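Local coordinates for protein L-aspartate semialdehyde sulfurtransferase (Methanocaldococcus jannaschii, PDB 3KPB) that probably makes homocysteine from aspartate semialdehyde and sulfide together with a partner protein, and here, as its C-terminal CBS domain pair, binds S-adenosylmethionine, at residues V45-S50 / R70-A75; I32-I37 / N92-P97; A54-Q59 / E65-R70. One frame throughout, in Å; residues are numbered along the deposited sequence.

Contact 1. Residues V45-S50 / R70-A75. With SAM (S-adenosylmethionine), chain E.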
loop_
_atom_site.group_PDB
_atom_site.type_symbol
_atom_site.label_atom_id
_atom_site.label_comp_id
_atom_site.label_asym_id
_atom_site.label_seq_id
_atom_site.Cartn_x
_atom_site.Cartn_y
_atom_site.Cartn_z
ATOM N N VAL A 45 9.230 17.985 -5.331
ATOM C CA VAL A 45 10.033 17.959 -4.102
ATOM C C VAL A 45 9.878 16.667 -3.290
ATOM O O VAL A 45 10.639 16.428 -2.348
ATOM C CB VAL A 45 9.745 19.176 -3.182
ATOM C CG1 VAL A 45 10.085 20.485 -3.890
ATOM C CG2 VAL A 45 8.287 19.181 -2.724
ATOM N N GLY A 46 8.900 15.834 -3.634
ATOM C CA GLY A 46 8.703 14.607 -2.871
ATOM C C GLY A 46 7.589 13.739 -3.395
ATOM O O GLY A 46 6.972 14.066 -4.403
ATOM N N ILE A 47 7.354 12.616 -2.721
ATOM C CA ILE A 47 6.223 11.745 -3.044
ATOM C C ILE A 47 5.577 11.169 -1.772
ATOM O O ILE A 47 6.254 10.947 -0.764
ATOM C CB ILE A 47 6.623 10.631 -4.064
ATOM C CG1 ILE A 47 5.372 9.944 -4.638
ATOM C CG2 ILE A 47 7.606 9.623 -3.431
ATOM C CD1 ILE A 47 5.646 9.019 -5.825
ATOM N N ILE A 48 4.260 10.974 -1.829
ATOM C CA ILE A 48 3.480 10.388 -0.740
ATOM C C ILE A 48 2.703 9.185 -1.271
ATOM O O ILE A 48 2.159 9.243 -2.373
ATOM C CB ILE A 48 2.473 11.453 -0.186
ATOM C CG1 ILE A 48 3.202 12.521 0.643
ATOM C CG2 ILE A 48 1.320 10.824 0.624
ATOM C CD1 ILE A 48 3.831 12.012 1.938
ATOM N N THR A 49 2.651 8.101 -0.499
ATOM C CA THR A 49 1.711 6.995 -0.750
ATOM C C THR A 49 0.931 6.743 0.542
ATOM O O THR A 49 1.224 7.365 1.566
ATOM C CB THR A 49 2.434 5.689 -1.139
ATOM O OG1 THR A 49 3.176 5.210 -0.012
ATOM C CG2 THR A 49 3.392 5.909 -2.301
ATOM N N SER A 50 -0.038 5.828 0.529
ATOM C CA SER A 50 -0.732 5.510 1.786
ATOM C C SER A 50 0.211 4.999 2.877
ATOM O O SER A 50 -0.080 5.160 4.066
ATOM C CB SER A 50 -1.892 4.533 1.585
ATOM O OG SER A 50 -1.424 3.273 1.141
ATOM N N ARG A 70 11.813 12.122 -0.068
ATOM C CA ARG A 70 12.469 13.208 -0.790
ATOM C C ARG A 70 13.360 12.759 -1.947
ATOM O O ARG A 70 13.583 13.532 -2.884
ATOM C CB ARG A 70 13.235 14.105 0.182
ATOM C CG ARG A 70 12.321 14.967 1.040
ATOM C CD ARG A 70 13.109 15.727 2.087
ATOM N NE ARG A 70 12.243 16.372 3.072
ATOM C CZ ARG A 70 11.977 17.676 3.105
ATOM N NH1 ARG A 70 12.514 18.492 2.206
ATOM N NH2 ARG A 70 11.178 18.171 4.043
ATOM N N ASN A 71 13.856 11.522 -1.890
ATOM C CA ASN A 71 14.591 10.942 -3.015
ATOM C C ASN A 71 13.612 10.217 -3.922
ATOM O O ASN A 71 13.362 9.016 -3.766
ATOM C CB ASN A 71 15.707 10.007 -2.531
ATOM C CG ASN A 71 16.460 9.331 -3.676
ATOM O OD1 ASN A 71 16.328 9.704 -4.846
ATOM N ND2 ASN A 71 17.258 8.326 -3.335
ATOM N N VAL A 72 13.041 10.962 -4.861
ATOM C CA VAL A 72 11.997 10.422 -5.712
ATOM C C VAL A 72 12.590 9.755 -6.940
ATOM O O VAL A 72 13.405 10.346 -7.656
ATOM C CB VAL A 72 10.984 11.504 -6.159
ATOM C CG1 VAL A 72 9.752 10.857 -6.785
ATOM C CG2 VAL A 72 10.579 12.383 -4.983
ATOM N N ILE A 73 12.171 8.515 -7.164
ATOM C CA ILE A 73 12.481 7.797 -8.395
ATOM C C ILE A 73 11.476 8.230 -9.454
ATOM O O ILE A 73 10.266 8.052 -9.285
ATOM C CB ILE A 73 12.420 6.273 -8.191
ATOM C CG1 ILE A 73 13.376 5.859 -7.070
ATOM C CG2 ILE A 73 12.742 5.539 -9.501
ATOM C CD1 ILE A 73 12.950 4.615 -6.329
ATOM N N THR A 74 11.992 8.802 -10.540
ATOM C CA THR A 74 11.169 9.447 -11.550
ATOM C C THR A 74 11.452 8.873 -12.923
ATOM O O THR A 74 12.431 8.142 -13.122
ATOM C CB THR A 74 11.434 10.975 -11.616
ATOM O OG1 THR A 74 12.815 11.212 -11.927
ATOM C CG2 THR A 74 11.103 11.650 -10.292
ATOM N N ALA A 75 10.562 9.195 -13.856
ATOM C CA ALA A 75 10.764 8.910 -15.262
ATOM C C ALA A 75 10.734 10.210 -16.039
ATOM O O ALA A 75 10.108 11.189 -15.626
ATOM C CB ALA A 75 9.704 7.959 -15.775
HETATM N N SAM E . 5.035 0.442 -3.628
HETATM C CA SAM E . 5.293 0.565 -2.185
HETATM C C SAM E . 4.649 1.848 -1.651
HETATM O O SAM E . 3.543 2.222 -2.051
HETATM O OXT SAM E . 5.215 2.540 -0.800
HETATM C CB SAM E . 6.803 0.609 -1.938
HETATM C CG SAM E . 7.165 -0.071 -0.615
HETATM S SD SAM E . 8.106 1.020 0.512
HETATM C CE SAM E . 7.922 0.120 2.035
HETATM C "C5'" SAM E . 7.103 2.501 0.893
HETATM C "C4'" SAM E . 7.803 3.801 0.501
HETATM O "O4'" SAM E . 8.059 3.820 -0.912
HETATM C "C3'" SAM E . 6.838 4.959 0.737
HETATM O "O3'" SAM E . 7.241 5.637 1.924
HETATM C "C2'" SAM E . 7.032 5.869 -0.474
HETATM O "O2'" SAM E . 7.405 7.177 -0.026
HETATM C "C1'" SAM E . 8.191 5.212 -1.228
HETATM N N9 SAM E . 7.989 5.410 -2.679
HETATM C C8 SAM E . 6.937 5.001 -3.392
HETATM N N7 SAM E . 7.101 5.364 -4.667
HETATM C C5 SAM E . 8.264 6.003 -4.763
HETATM C C6 SAM E . 8.953 6.599 -5.812
HETATM N N6 SAM E . 8.460 6.599 -7.047
HETATM N N1 SAM E . 10.137 7.178 -5.563
HETATM C C2 SAM E . 10.646 7.188 -4.342
HETATM N N3 SAM E . 10.014 6.630 -3.320
HETATM C C4 SAM E . 8.825 6.036 -3.502
#

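Contact 2. Residues I32-I37 / N92-P97. With SAM (S-adenosylmethionine), chain E.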
loop_
_atom_site.group_PDB
_atom_site.type_symbol
_atom_site.label_atom_id
_atom_site.label_comp_id
_atom_site.label_asym_id
_atom_site.label_seq_id
_atom_site.Cartn_x
_atom_site.Cartn_y
_atom_site.Cartn_z
ATOM N N ILE A 32 -6.175 7.128 -5.808
ATOM C CA ILE A 32 -4.773 6.959 -6.196
ATOM C C ILE A 32 -3.918 6.599 -4.994
ATOM O O ILE A 32 -4.253 6.950 -3.859
ATOM C CB ILE A 32 -4.181 8.228 -6.886
ATOM C CG1 ILE A 32 -4.328 9.475 -5.990
ATOM C CG2 ILE A 32 -4.791 8.411 -8.290
ATOM C CD1 ILE A 32 -3.698 10.750 -6.554
ATOM N N ASN A 33 -2.813 5.901 -5.234
ATOM C CA ASN A 33 -1.886 5.627 -4.144
ATOM C C ASN A 33 -0.536 6.315 -4.296
ATOM O O ASN A 33 0.390 6.025 -3.552
ATOM C CB ASN A 33 -1.700 4.119 -3.929
ATOM C CG ASN A 33 -1.003 3.796 -2.607
ATOM O OD1 ASN A 33 -1.329 4.368 -1.568
ATOM N ND2 ASN A 33 -0.045 2.876 -2.648
ATOM N N HIS A 34 -0.417 7.219 -5.265
ATOM C CA HIS A 34 0.818 7.962 -5.478
ATOM C C HIS A 34 0.480 9.416 -5.672
ATOM O O HIS A 34 -0.299 9.767 -6.560
ATOM C CB HIS A 34 1.550 7.458 -6.711
ATOM C CG HIS A 34 1.863 6.003 -6.664
ATOM N ND1 HIS A 34 1.031 5.051 -7.208
ATOM C CD2 HIS A 34 2.904 5.332 -6.119
ATOM C CE1 HIS A 34 1.551 3.853 -7.009
ATOM N NE2 HIS A 34 2.688 3.997 -6.352
ATOM N N LEU A 35 1.063 10.260 -4.831
ATOM C CA LEU A 35 0.808 11.684 -4.870
ATOM C C LEU A 35 2.140 12.436 -4.880
ATOM O O LEU A 35 2.771 12.600 -3.835
ATOM C CB LEU A 35 -0.046 12.082 -3.661
ATOM C CG LEU A 35 -0.458 13.550 -3.555
ATOM C CD1 LEU A 35 -1.339 13.958 -4.739
ATOM C CD2 LEU A 35 -1.158 13.816 -2.224
ATOM N N PRO A 36 2.598 12.857 -6.073
ATOM C CA PRO A 36 3.795 13.698 -6.161
ATOM C C PRO A 36 3.561 15.017 -5.433
ATOM O O PRO A 36 2.473 15.597 -5.534
ATOM C CB PRO A 36 3.953 13.944 -7.666
ATOM C CG PRO A 36 3.179 12.847 -8.331
ATOM C CD PRO A 36 2.080 12.463 -7.396
ATOM N N ILE A 37 4.571 15.459 -4.688
ATOM C CA ILE A 37 4.490 16.710 -3.948
ATOM C C ILE A 37 5.331 17.751 -4.675
ATOM O O ILE A 37 6.480 17.486 -5.040
ATOM C CB ILE A 37 4.958 16.545 -2.482
ATOM C CG1 ILE A 37 4.181 15.416 -1.779
ATOM C CG2 ILE A 37 4.850 17.877 -1.730
ATOM C CD1 ILE A 37 2.651 15.562 -1.797
ATOM N N ASN A 92 11.465 -1.842 -6.278
ATOM C CA ASN A 92 10.236 -2.415 -5.724
ATOM C C ASN A 92 9.209 -1.318 -5.417
ATOM O O ASN A 92 8.673 -1.219 -4.308
ATOM C CB ASN A 92 10.548 -3.299 -4.504
ATOM C CG ASN A 92 9.315 -4.002 -3.948
ATOM O OD1 ASN A 92 8.479 -4.517 -4.694
ATOM N ND2 ASN A 92 9.204 -4.028 -2.625
ATOM N N ILE A 93 8.971 -0.481 -6.421
ATOM C CA ILE A 93 7.953 0.562 -6.358
ATOM C C ILE A 93 6.903 0.304 -7.435
ATOM O O ILE A 93 7.135 -0.472 -8.366
ATOM C CB ILE A 93 8.560 1.976 -6.525
ATOM C CG1 ILE A 93 9.357 2.064 -7.834
ATOM C CG2 ILE A 93 9.414 2.342 -5.306
ATOM C CD1 ILE A 93 9.929 3.428 -8.125
ATOM N N SER A 94 5.754 0.958 -7.307
ATOM C CA SER A 94 4.625 0.700 -8.196
ATOM C C SER A 94 4.112 1.958 -8.897
ATOM O O SER A 94 3.118 1.901 -9.619
ATOM C CB SER A 94 3.493 0.030 -7.414
ATOM O OG SER A 94 3.149 0.790 -6.266
ATOM N N GLY A 95 4.773 3.092 -8.669
ATOM C CA GLY A 95 4.414 4.344 -9.339
ATOM C C GLY A 95 5.599 5.285 -9.412
ATOM O O GLY A 95 6.336 5.431 -8.437
ATOM N N VAL A 96 5.803 5.908 -10.568
ATOM C CA VAL A 96 6.862 6.906 -10.712
ATOM C C VAL A 96 6.286 8.179 -11.320
ATOM O O VAL A 96 5.578 8.121 -12.328
ATOM C CB VAL A 96 8.077 6.398 -11.553
ATOM C CG1 VAL A 96 8.719 5.180 -10.908
ATOM C CG2 VAL A 96 7.675 6.087 -12.988
ATOM N N PRO A 97 6.564 9.334 -10.694
ATOM C CA PRO A 97 6.209 10.605 -11.311
ATOM C C PRO A 97 7.002 10.792 -12.598
ATOM O O PRO A 97 8.162 10.374 -12.687
ATOM C CB PRO A 97 6.637 11.643 -10.265
ATOM C CG PRO A 97 6.756 10.880 -8.983
ATOM C CD PRO A 97 7.219 9.521 -9.386
HETATM N N SAM E . 5.035 0.442 -3.628
HETATM C CA SAM E . 5.293 0.565 -2.185
HETATM C C SAM E . 4.649 1.848 -1.651
HETATM O O SAM E . 3.543 2.222 -2.051
HETATM O OXT SAM E . 5.215 2.540 -0.800
HETATM C CB SAM E . 6.803 0.609 -1.938
HETATM C CG SAM E . 7.165 -0.071 -0.615
HETATM S SD SAM E . 8.106 1.020 0.512
HETATM C CE SAM E . 7.922 0.120 2.035
HETATM C "C5'" SAM E . 7.103 2.501 0.893
HETATM C "C4'" SAM E . 7.803 3.801 0.501
HETATM O "O4'" SAM E . 8.059 3.820 -0.912
HETATM C "C3'" SAM E . 6.838 4.959 0.737
HETATM O "O3'" SAM E . 7.241 5.637 1.924
HETATM C "C2'" SAM E . 7.032 5.869 -0.474
HETATM O "O2'" SAM E . 7.405 7.177 -0.026
HETATM C "C1'" SAM E . 8.191 5.212 -1.228
HETATM N N9 SAM E . 7.989 5.410 -2.679
HETATM C C8 SAM E . 6.937 5.001 -3.392
HETATM N N7 SAM E . 7.101 5.364 -4.667
HETATM C C5 SAM E . 8.264 6.003 -4.763
HETATM C C6 SAM E . 8.953 6.599 -5.812
HETATM N N6 SAM E . 8.460 6.599 -7.047
HETATM N N1 SAM E . 10.137 7.178 -5.563
HETATM C C2 SAM E . 10.646 7.188 -4.342
HETATM N N3 SAM E . 10.014 6.630 -3.320
HETATM C C4 SAM E . 8.825 6.036 -3.502
HETATM O O HOH W 1 0.435 1.050 -5.092
HETATM O O HOH W 2 5.291 3.115 -5.440
#

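Contact 3. Residues A54-Q59 / E65-R70. With SAM (S-adenosylmethionine), chain E.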
loop_
_atom_site.group_PDB
_atom_site.type_symbol
_atom_site.label_atom_id
_atom_site.label_comp_id
_atom_site.label_asym_id
_atom_site.label_seq_id
_atom_site.Cartn_x
_atom_site.Cartn_y
_atom_site.Cartn_z
ATOM N N ALA A 54 0.340 6.300 6.953
ATOM C CA ALA A 54 0.564 5.465 8.135
ATOM C C ALA A 54 1.829 5.873 8.897
ATOM O O ALA A 54 1.813 5.966 10.127
ATOM C CB ALA A 54 0.619 3.986 7.753
ATOM N N LYS A 55 2.916 6.127 8.169
ATOM C CA LYS A 55 4.186 6.499 8.792
ATOM C C LYS A 55 4.052 7.835 9.540
ATOM O O LYS A 55 4.552 7.976 10.662
ATOM C CB LYS A 55 5.284 6.556 7.730
ATOM C CG LYS A 55 6.685 6.217 8.216
ATOM C CD LYS A 55 7.549 5.665 7.066
ATOM C CE LYS A 55 7.673 6.656 5.910
ATOM N NZ LYS A 55 8.999 6.562 5.219
ATOM N N ALA A 56 3.348 8.794 8.929
ATOM C CA ALA A 56 3.100 10.104 9.556
ATOM C C ALA A 56 2.345 9.974 10.874
ATOM O O ALA A 56 2.713 10.599 11.871
ATOM C CB ALA A 56 2.354 11.034 8.605
ATOM N N LEU A 57 1.297 9.154 10.874
ATOM C CA LEU A 57 0.557 8.841 12.094
ATOM C C LEU A 57 1.446 8.193 13.153
ATOM O O LEU A 57 1.374 8.560 14.330
ATOM C CB LEU A 57 -0.654 7.951 11.790
ATOM C CG LEU A 57 -1.843 8.596 11.078
ATOM C CD1 LEU A 57 -2.979 7.601 10.988
ATOM C CD2 LEU A 57 -2.330 9.865 11.766
ATOM N N ALA A 58 2.298 7.256 12.735
ATOM C CA ALA A 58 3.173 6.538 13.669
ATOM C C ALA A 58 4.262 7.429 14.289
ATOM O O ALA A 58 4.653 7.228 15.446
ATOM C CB ALA A 58 3.786 5.312 12.998
ATOM N N GLN A 59 4.726 8.416 13.516
ATOM C CA GLN A 59 5.790 9.345 13.926
ATOM C C GLN A 59 5.256 10.688 14.456
ATOM O O GLN A 59 6.039 11.592 14.776
ATOM C CB GLN A 59 6.751 9.608 12.756
ATOM C CG GLN A 59 7.590 8.414 12.285
ATOM C CD GLN A 59 8.587 8.796 11.191
ATOM O OE1 GLN A 59 8.969 9.961 11.058
ATOM N NE2 GLN A 59 9.016 7.814 10.408
ATOM N N GLU A 65 5.248 17.704 4.433
ATOM C CA GLU A 65 6.648 17.903 4.197
ATOM C C GLU A 65 7.553 17.226 5.232
ATOM O O GLU A 65 8.710 16.935 4.941
ATOM C CB GLU A 65 6.953 19.364 3.976
ATOM C CG GLU A 65 7.270 20.162 5.178
ATOM C CD GLU A 65 8.331 21.153 4.817
ATOM O OE1 GLU A 65 8.085 22.367 4.949
ATOM O OE2 GLU A 65 9.416 20.719 4.367
ATOM N N GLU A 66 7.002 16.916 6.401
ATOM C CA GLU A 66 7.751 16.205 7.438
ATOM C C GLU A 66 7.880 14.706 7.196
ATOM O O GLU A 66 8.675 14.040 7.865
ATOM C CB GLU A 66 7.111 16.424 8.801
ATOM C CG GLU A 66 6.997 17.869 9.192
ATOM C CD GLU A 66 6.189 18.049 10.450
ATOM O OE1 GLU A 66 6.746 17.846 11.550
ATOM O OE2 GLU A 66 4.997 18.402 10.342
ATOM N N ILE A 67 7.107 14.172 6.255
ATOM C CA ILE A 67 7.072 12.727 6.043
ATOM C C ILE A 67 7.332 12.301 4.599
ATOM O O ILE A 67 7.659 11.138 4.354
ATOM C CB ILE A 67 5.733 12.107 6.557
ATOM C CG1 ILE A 67 5.892 10.614 6.888
ATOM C CG2 ILE A 67 4.584 12.354 5.570
ATOM C CD1 ILE A 67 6.667 10.338 8.170
ATOM N N MET A 68 7.193 13.221 3.648
ATOM C CA MET A 68 7.299 12.831 2.243
ATOM C C MET A 68 8.660 12.220 1.932
ATOM O O MET A 68 9.670 12.576 2.544
ATOM C CB MET A 68 7.008 14.011 1.309
ATOM C CG MET A 68 7.987 15.157 1.452
ATOM S SD MET A 68 7.501 16.583 0.487
ATOM C CE MET A 68 8.962 17.603 0.696
ATOM N N THR A 69 8.680 11.290 0.984
ATOM C CA THR A 69 9.935 10.708 0.537
ATOM C C THR A 69 10.593 11.713 -0.402
ATOM O O THR A 69 10.003 12.113 -1.407
ATOM C CB THR A 69 9.706 9.356 -0.156
ATOM O OG1 THR A 69 9.244 8.410 0.817
ATOM C CG2 THR A 69 10.997 8.834 -0.773
ATOM N N ARG A 70 11.813 12.122 -0.068
ATOM C CA ARG A 70 12.469 13.208 -0.790
ATOM C C ARG A 70 13.360 12.759 -1.947
ATOM O O ARG A 70 13.583 13.532 -2.884
ATOM C CB ARG A 70 13.235 14.105 0.182
ATOM C CG ARG A 70 12.321 14.967 1.040
ATOM C CD ARG A 70 13.109 15.727 2.087
ATOM N NE ARG A 70 12.243 16.372 3.072
ATOM C CZ ARG A 70 11.977 17.676 3.105
ATOM N NH1 ARG A 70 12.514 18.492 2.206
ATOM N NH2 ARG A 70 11.178 18.171 4.043
HETATM N N SAM E . 5.035 0.442 -3.628
HETATM C CA SAM E . 5.293 0.565 -2.185
HETATM C C SAM E . 4.649 1.848 -1.651
HETATM O O SAM E . 3.543 2.222 -2.051
HETATM O OXT SAM E . 5.215 2.540 -0.800
HETATM C CB SAM E . 6.803 0.609 -1.938
HETATM C CG SAM E . 7.165 -0.071 -0.615
HETATM S SD SAM E . 8.106 1.020 0.512
HETATM C CE SAM E . 7.922 0.120 2.035
HETATM C "C5'" SAM E . 7.103 2.501 0.893
HETATM C "C4'" SAM E . 7.803 3.801 0.501
HETATM O "O4'" SAM E . 8.059 3.820 -0.912
HETATM C "C3'" SAM E . 6.838 4.959 0.737
HETATM O "O3'" SAM E . 7.241 5.637 1.924
HETATM C "C2'" SAM E . 7.032 5.869 -0.474
HETATM O "O2'" SAM E . 7.405 7.177 -0.026
HETATM C "C1'" SAM E . 8.191 5.212 -1.228
HETATM N N9 SAM E . 7.989 5.410 -2.679
HETATM C C8 SAM E . 6.937 5.001 -3.392
HETATM N N7 SAM E . 7.101 5.364 -4.667
HETATM C C5 SAM E . 8.264 6.003 -4.763
HETATM C C6 SAM E . 8.953 6.599 -5.812
HETATM N N6 SAM E . 8.460 6.599 -7.047
HETATM N N1 SAM E . 10.137 7.178 -5.563
HETATM C C2 SAM E . 10.646 7.188 -4.342
HETATM N N3 SAM E . 10.014 6.630 -3.320
HETATM C C4 SAM E . 8.825 6.036 -3.502
HETATM O O HOH W 3 9.089 8.949 3.460
#

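Contact 1. Residues V45-S50 / R70-A75
Val72 meets strand 44-48 at Gly46 and Ile47, and the contact between the segments is apolar. With CG1 anti to the backbone N (chi1 -168°), the valine forks across the strand: Val72 CG2 lies 3.6 Å from Gly46 CA, while Val72 CG1 comes 4.2 Å from Ile47 CB. Arg70 only brushes the strand, with its CA 4.0 Å from Val45 O; its guanidinium pairs with Glu65.

The polar bonds go to S-adenosylmethionine. Ile73 bonds N1 and N6 of the adenine through its backbone: Ile73 N donates to SAM N1 at 2.9 Å (161°), and SAM N6 returns a nearly straight bond to Ile73 O at 3.2 Å (174°). The Ile47 side chain packs on the same base, CG2 3.8 Å from SAM C4 and CD1 3.9 Å from SAM N6. Were Ile47 cut back to an alanine, both of these carbons would go, and a gap would probably open beside the adenine, leaving the base less firmly located. Thr49 OG1 makes a weak bond to the ligand carboxylate.

Val45 and Gly46 form a classic beta bulge opposite Ile37 of strand 35-38, while Val72 and Ile47 both also pack on Pro97 of strand 95-99.

Contact 2. Residues I32-I37 / N92-P97
His34 reaches across to Ser94 and Gly95 with its imidazole. The ring lies beneath Gly95 CA, which sits 3.6 Å from the ring centroid and 17° off its normal, a CH-pi contact over the face. The approach depends on Gly95 having no CB, since one would fall on His34 CD2.

Hydrogen bonds gather at the ring edge. His34 NE2 and Ser94 OG are bonded at 3.2 Å, close to the ring plane, and a water also in that plane lies 2.9 Å from His34 NE2. This water accepts from Ser94 N and from the amino group of S-adenosylmethionine, joining histidine, backbone and ligand. A second water accepts from Asn33 ND2 and bonds Ser94 OG. The ligand amino nitrogen also donates weakly to Ser94 OG, whereas SAM N6 donates to Gly95 O at 2.8 Å.

Apolar packing continues along the strands, where Pro36 CG and Pro97 CG approach to 4.1 Å with their rings crossing obliquely. Ile93 CG2 packs 3.9 Å from SAM C5.

Matching His-Leu-Pro and Gly-Val-Pro segments, one from each CBS repeat, thus face each other across the centre of a CBS pair, with the adenosyl ligand in the cleft beside them.

Contact 3. Residues A54-Q59 / E65-R70
The loop 65-70 that follows helix 50-58 folds back here on that helix, and Ile67 is the loop side chain that meets it. A chi1 of -156° swings CG1 of Ile67 away from the backbone N and lays CG1 and CD1 over the helix: CG1 comes 3.7 Å from Ala56 N and 4.0 Å from Ala56 CB. The small alanine lets the isoleucine settle close to the helix backbone. On one flank the Lys55 CB is 4.1 Å from Ile67 CD1; beyond the helical turn, Gln59 extends its chain across the same methyl, placing OE1 3.7 Å from Ile67 CD1.

This is also where the helix and the loop flank the ribose of the S-adenosylmethionine bound in a CBS pair. One water ties them together, accepting from Lys55 NZ at 3.0 Å, donating to Ile67 O at 2.8 Å and accepting from Thr69 OG1 at 2.7 Å. The lysine chain bends at chi3 (59°) and chi4 (147°), which brings its amino group round to that water and within 3.8 Å of SAM O3'. SAM O2' sits so close to Thr69 OG1 that the hydrogen bond modelled there is of doubtful length, and the threonine methyl packs near the adenine. Asp52, on the same helix, also bonds the ligand and forms a long, weak ion pair with Lys55. Farther along the loop, Arg70 NH2 makes a salt bridge to Glu65 OE2, while Met68 CE covers one face of the guanidinium.

How the contacts relate
Contact 2 is buried, its centre about 3 Å from the centre of the chain, whereas contact 1 is partly buried and the centre of contact 3 lies about 15 Å from that point, its helix segment packing on the second subunit. Contacts 1 and 2 share a sheet: Gly46 O and Val45 N pair with Ile37. Contacts 1 and 3 share Arg70 and the Ile47 N to Thr69 O bond. All touch S-adenosylmethionine differently: backbone groups of contact 1 hold N1 and N6 of the adenine, contact 2 adds a histidine-serine-water network at the amino group and a carbonyl for N6, and contact 3 meets the ribose. Direct polar bonds join the segments only in contact 2.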